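Local coordinates for peroxisomal fatty acid beta-oxidation multifunctional protein MFP2 (Arabidopsis thaliana, PDB 2WTB), which hydrates long-chain enoyl-CoA esters and oxidises the resulting 3-hydroxyacyl-CoA in peroxisomal fatty acid beta-oxidation during seed germination, at residues Val13-Ile21 / Arg49-Thr58. Residues are numbered along the deposited sequence; the frame is centred on the assembly and turned at random.
Sequences VGGDGVAVI and RNDVKAIVIT
Ala19 and Val56 share the shortest of the five backbone hydrogen bonds between the two segments, Val56 N to Ala19 O at 2.7 Å, in a parallel ladder. Ala19 N donates to Ala54 O, Ile21 N to Val56 O and Thr58 N to Ile21 O, while ahead of the regular pairing Lys53 N reaches Gly17 O at 2.8 Å. Gly17 sits at a positive phi of 91°, closing the type I turn from Gly14, and its CA lies 3.1 Å from Asp51 O, where a CB would clash. A water joins Asp16 O to Lys53 NZ; Asp16 OD1 accepts from Val18 N in an Asx turn, while OD2 is salt-bridged to Arg198.

In the type I turn Arg49-Val52, Arg49 bends at chi3 (54°) and grips Asp51 side-on, NE to OD1 and NH2 to OD2 (2.7 Å), while NH1 pairs with Glu45. This fixes the turn of the guanidinium, with one face toward Val13, whose CG2 lies over that face, toward the rim, 3.6 Å from NH1. A leucine in place of Arg49 would probably leave the Asp51 carboxylate without its mate and remove the flat face on which Val13 packs.

Val13 CG2 also meets Val52 CG2 at 3.9 Å. On one sheet face Val18 CG1, anti to its own N (chi1 -174°), touches Val56 CG2 at 3.6 Å; on the other, Ile21 CD1 touches Ile55 CG2 at 4.0 Å.

Helix 193-205 packs on the Val18 and Val56 face; helix 33-46, the crossover of this beta-alpha-beta unit, packs on the Ile21 and Ile55 face. Strands 8-13 and 105-109 continue the crotonase-fold sheet on either side of the pair.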
ATOM      1  N   VAL A  13      -0.853  36.884 -20.646  1.00 52.83           N
ATOM      2  CA  VAL A  13       0.369  37.642 -20.887  1.00 48.14           C
ATOM      3  C   VAL A  13       0.379  38.945 -20.100  1.00 52.92           C
ATOM      4  O   VAL A  13      -0.435  39.836 -20.343  1.00 66.63           O
ATOM      5  CB  VAL A  13       0.547  37.968 -22.380  1.00 43.11           C
ATOM      6  CG1 VAL A  13       1.847  38.722 -22.596  1.00 43.28           C
ATOM      7  CG2 VAL A  13       0.512  36.696 -23.211  1.00 44.13           C
ATOM      8  N   GLY A  14       1.309  39.052 -19.159  1.00 56.40           N
ATOM      9  CA  GLY A  14       1.431  40.244 -18.343  1.00 54.10           C
ATOM     10  C   GLY A  14       1.923  41.432 -19.144  1.00 56.83           C
ATOM     11  O   GLY A  14       2.223  41.308 -20.332  1.00 58.22           O
ATOM     12  N   GLY A  15       2.003  42.588 -18.491  1.00 61.36           N
ATOM     13  CA  GLY A  15       2.482  43.800 -19.128  1.00 59.11           C
ATOM     14  C   GLY A  15       3.993  43.818 -19.255  1.00 65.03           C
ATOM     15  O   GLY A  15       4.562  44.710 -19.880  1.00 68.03           O
ATOM     16  N   ASP A  16       4.644  42.829 -18.653  1.00 65.38           N
ATOM     17  CA  ASP A  16       6.091  42.694 -18.760  1.00 60.13           C
ATOM     18  C   ASP A  16       6.448  41.742 -19.893  1.00 57.28           C
ATOM     19  O   ASP A  16       7.623  41.508 -20.176  1.00 68.41           O
ATOM     20  CB  ASP A  16       6.694  42.208 -17.440  1.00 57.61           C
ATOM     21  CG  ASP A  16       6.078  40.908 -16.959  1.00 57.22           C
ATOM     22  OD1 ASP A  16       5.254  40.324 -17.695  1.00 54.57           O
ATOM     23  OD2 ASP A  16       6.420  40.472 -15.840  1.00 54.03           O
ATOM     24  N   GLY A  17       5.424  41.190 -20.536  1.00 45.61           N
ATOM     25  CA  GLY A  17       5.623  40.326 -21.683  1.00 44.64           C
ATOM     26  C   GLY A  17       5.747  38.860 -21.323  1.00 55.89           C
ATOM     27  O   GLY A  17       5.909  38.012 -22.201  1.00 65.07           O
ATOM     28  N   VAL A  18       5.673  38.556 -20.031  1.00 53.61           N
ATOM     29  CA  VAL A  18       5.767  37.174 -19.574  1.00 54.80           C
ATOM     30  C   VAL A  18       4.417  36.465 -19.659  1.00 57.97           C
ATOM     31  O   VAL A  18       3.406  36.964 -19.162  1.00 49.65           O
ATOM     32  CB  VAL A  18       6.292  37.079 -18.128  1.00 43.81           C
ATOM     33  CG1 VAL A  18       6.518  35.626 -17.751  1.00 40.88           C
ATOM     34  CG2 VAL A  18       7.576  37.874 -17.976  1.00 41.66           C
ATOM     35  N   ALA A  19       4.410  35.297 -20.293  1.00 51.55           N
ATOM     36  CA  ALA A  19       3.201  34.495 -20.402  1.00 47.80           C
ATOM     37  C   ALA A  19       3.128  33.470 -19.272  1.00 54.33           C
ATOM     38  O   ALA A  19       3.995  32.605 -19.150  1.00 64.23           O
ATOM     39  CB  ALA A  19       3.142  33.803 -21.760  1.00 43.15           C
ATOM     40  N   VAL A  20       2.089  33.577 -18.449  1.00 51.18           N
ATOM     41  CA  VAL A  20       1.875  32.649 -17.344  1.00 45.98           C
ATOM     42  C   VAL A  20       0.835  31.600 -17.719  1.00 51.38           C
ATOM     43  O   VAL A  20      -0.305  31.934 -18.037  1.00 68.85           O
ATOM     44  CB  VAL A  20       1.388  33.381 -16.083  1.00 48.88           C
ATOM     45  CG1 VAL A  20       1.251  32.407 -14.922  1.00 45.86           C
ATOM     46  CG2 VAL A  20       2.333  34.518 -15.732  1.00 54.55           C
ATOM     47  N   ILE A  21       1.232  30.332 -17.674  1.00 41.75           N
ATOM     48  CA  ILE A  21       0.339  29.230 -18.008  1.00 42.92           C
ATOM     49  C   ILE A  21      -0.040  28.450 -16.757  1.00 54.85           C
ATOM     50  O   ILE A  21       0.828  27.898 -16.078  1.00 55.70           O
ATOM     51  CB  ILE A  21       1.001  28.263 -19.005  1.00 47.26           C
ATOM     52  CG1 ILE A  21       1.477  29.018 -20.245  1.00 47.29           C
ATOM     53  CG2 ILE A  21       0.046  27.142 -19.388  1.00 38.57           C
ATOM     54  CD1 ILE A  21       2.132  28.128 -21.265  1.00 45.25           C
ATOM     55  N   ARG A  49       4.092  35.243 -30.682  1.00 63.01           N
ATOM     56  CA  ARG A  49       3.659  36.572 -30.273  1.00 65.07           C
ATOM     57  C   ARG A  49       4.845  37.474 -29.948  1.00 68.91           C
ATOM     58  O   ARG A  49       5.698  37.127 -29.132  1.00 67.18           O
ATOM     59  CB  ARG A  49       2.709  36.483 -29.075  1.00 64.74           C
ATOM     60  CG  ARG A  49       1.336  35.928 -29.420  1.00 66.91           C
ATOM     61  CD  ARG A  49       0.426  35.881 -28.206  1.00 59.11           C
ATOM     62  NE  ARG A  49       0.326  37.176 -27.542  1.00 57.26           N
ATOM     63  CZ  ARG A  49      -0.563  37.460 -26.597  1.00 63.75           C
ATOM     64  NH1 ARG A  49      -1.436  36.541 -26.208  1.00 69.86           N
ATOM     65  NH2 ARG A  49      -0.584  38.662 -26.042  1.00 66.40           N
ATOM     66  N   ASN A  50       4.890  38.634 -30.592  1.00 82.60           N
ATOM     67  CA  ASN A  50       5.971  39.589 -30.380  1.00 85.02           C
ATOM     68  C   ASN A  50       5.952  40.184 -28.979  1.00 76.90           C
ATOM     69  O   ASN A  50       6.992  40.574 -28.448  1.00 79.04           O
ATOM     70  CB  ASN A  50       5.908  40.703 -31.424  1.00 92.18           C
ATOM     71  CG  ASN A  50       6.150  40.196 -32.828  1.00104.55           C
ATOM     72  OD1 ASN A  50       6.948  39.282 -33.040  1.00105.34           O
ATOM     73  ND2 ASN A  50       5.464  40.788 -33.799  1.00115.51           N
ATOM     74  N   ASP A  51       4.764  40.249 -28.387  1.00 68.52           N
ATOM     75  CA  ASP A  51       4.599  40.827 -27.056  1.00 67.74           C
ATOM     76  C   ASP A  51       5.020  39.863 -25.948  1.00 63.15           C
ATOM     77  O   ASP A  51       5.071  40.237 -24.778  1.00 64.73           O
ATOM     78  CB  ASP A  51       3.154  41.288 -26.842  1.00 61.24           C
ATOM     79  CG  ASP A  51       2.144  40.211 -27.180  1.00 70.09           C
ATOM     80  OD1 ASP A  51       2.554  39.061 -27.435  1.00 77.73           O
ATOM     81  OD2 ASP A  51       0.935  40.516 -27.194  1.00 82.08           O
ATOM     82  N   VAL A  52       5.317  38.623 -26.323  1.00 53.96           N
ATOM     83  CA  VAL A  52       5.774  37.625 -25.362  1.00 57.52           C
ATOM     84  C   VAL A  52       7.298  37.519 -25.365  1.00 63.01           C
ATOM     85  O   VAL A  52       7.918  37.419 -26.424  1.00 70.96           O
ATOM     86  CB  VAL A  52       5.159  36.247 -25.655  1.00 54.75           C
ATOM     87  CG1 VAL A  52       5.707  35.203 -24.696  1.00 52.04           C
ATOM     88  CG2 VAL A  52       3.645  36.321 -25.567  1.00 53.02           C
ATOM     89  N   LYS A  53       7.895  37.547 -24.177  1.00 61.97           N
ATOM     90  CA  LYS A  53       9.348  37.474 -24.040  1.00 56.26           C
ATOM     91  C   LYS A  53       9.788  36.138 -23.450  1.00 57.52           C
ATOM     92  O   LYS A  53      10.814  35.581 -23.839  1.00 61.98           O
ATOM     93  CB  LYS A  53       9.863  38.612 -23.157  1.00 49.05           C
ATOM     94  CG  LYS A  53       9.633  40.004 -23.716  1.00 55.94           C
ATOM     95  CD  LYS A  53      10.264  41.056 -22.816  1.00 56.47           C
ATOM     96  CE  LYS A  53      10.056  42.457 -23.359  1.00 55.67           C
ATOM     97  NZ  LYS A  53      10.649  43.475 -22.449  1.00 61.64           N
ATOM     98  N   ALA A  54       9.010  35.635 -22.501  1.00 54.55           N
ATOM     99  CA  ALA A  54       9.316  34.370 -21.849  1.00 44.67           C
ATOM    100  C   ALA A  54       8.032  33.699 -21.373  1.00 54.60           C
ATOM    101  O   ALA A  54       6.939  34.226 -21.573  1.00 63.95           O
ATOM    102  CB  ALA A  54      10.269  34.592 -20.684  1.00 35.49           C
ATOM    103  N   ILE A  55       8.170  32.537 -20.745  1.00 48.99           N
ATOM    104  CA  ILE A  55       7.015  31.784 -20.277  1.00 44.69           C
ATOM    105  C   ILE A  55       7.209  31.331 -18.837  1.00 49.39           C
ATOM    106  O   ILE A  55       8.319  31.011 -18.418  1.00 55.09           O
ATOM    107  CB  ILE A  55       6.745  30.543 -21.160  1.00 47.73           C
ATOM    108  CG1 ILE A  55       6.278  30.958 -22.557  1.00 55.17           C
ATOM    109  CG2 ILE A  55       5.720  29.629 -20.512  1.00 38.36           C
ATOM    110  CD1 ILE A  55       7.404  31.210 -23.534  1.00 61.98           C
ATOM    111  N   VAL A  56       6.121  31.317 -18.078  1.00 47.03           N
ATOM    112  CA  VAL A  56       6.135  30.765 -16.735  1.00 40.28           C
ATOM    113  C   VAL A  56       5.016  29.738 -16.629  1.00 39.26           C
ATOM    114  O   VAL A  56       3.937  29.933 -17.182  1.00 45.99           O
ATOM    115  CB  VAL A  56       5.958  31.863 -15.669  1.00 38.66           C
ATOM    116  CG1 VAL A  56       5.723  31.250 -14.297  1.00 32.41           C
ATOM    117  CG2 VAL A  56       7.175  32.778 -15.652  1.00 40.38           C
ATOM    118  N   ILE A  57       5.284  28.633 -15.944  1.00 34.73           N
ATOM    119  CA  ILE A  57       4.282  27.589 -15.779  1.00 37.38           C
ATOM    120  C   ILE A  57       3.987  27.351 -14.305  1.00 50.12           C
ATOM    121  O   ILE A  57       4.899  27.247 -13.484  1.00 42.52           O
ATOM    122  CB  ILE A  57       4.726  26.258 -16.412  1.00 37.90           C
ATOM    123  CG1 ILE A  57       5.146  26.458 -17.872  1.00 39.19           C
ATOM    124  CG2 ILE A  57       3.608  25.223 -16.298  1.00 35.34           C
ATOM    125  CD1 ILE A  57       5.563  25.164 -18.575  1.00 29.55           C
ATOM    126  N   THR A  58       2.705  27.267 -13.973  1.00 52.73           N
ATOM    127  CA  THR A  58       2.293  26.999 -12.604  1.00 46.22           C
ATOM    128  C   THR A  58       0.964  26.255 -12.597  1.00 40.71           C
ATOM    129  O   THR A  58       0.286  26.173 -13.621  1.00 41.58           O
ATOM    130  CB  THR A  58       2.173  28.299 -11.789  1.00 51.26           C
ATOM    131  OG1 THR A  58       1.798  27.991 -10.442  1.00 59.78           O
ATOM    132  CG2 THR A  58       1.135  29.221 -12.407  1.00 43.00           C
TER
HETATM  133  O   HOH W   1       8.691  44.164 -20.518  1.00 59.76           O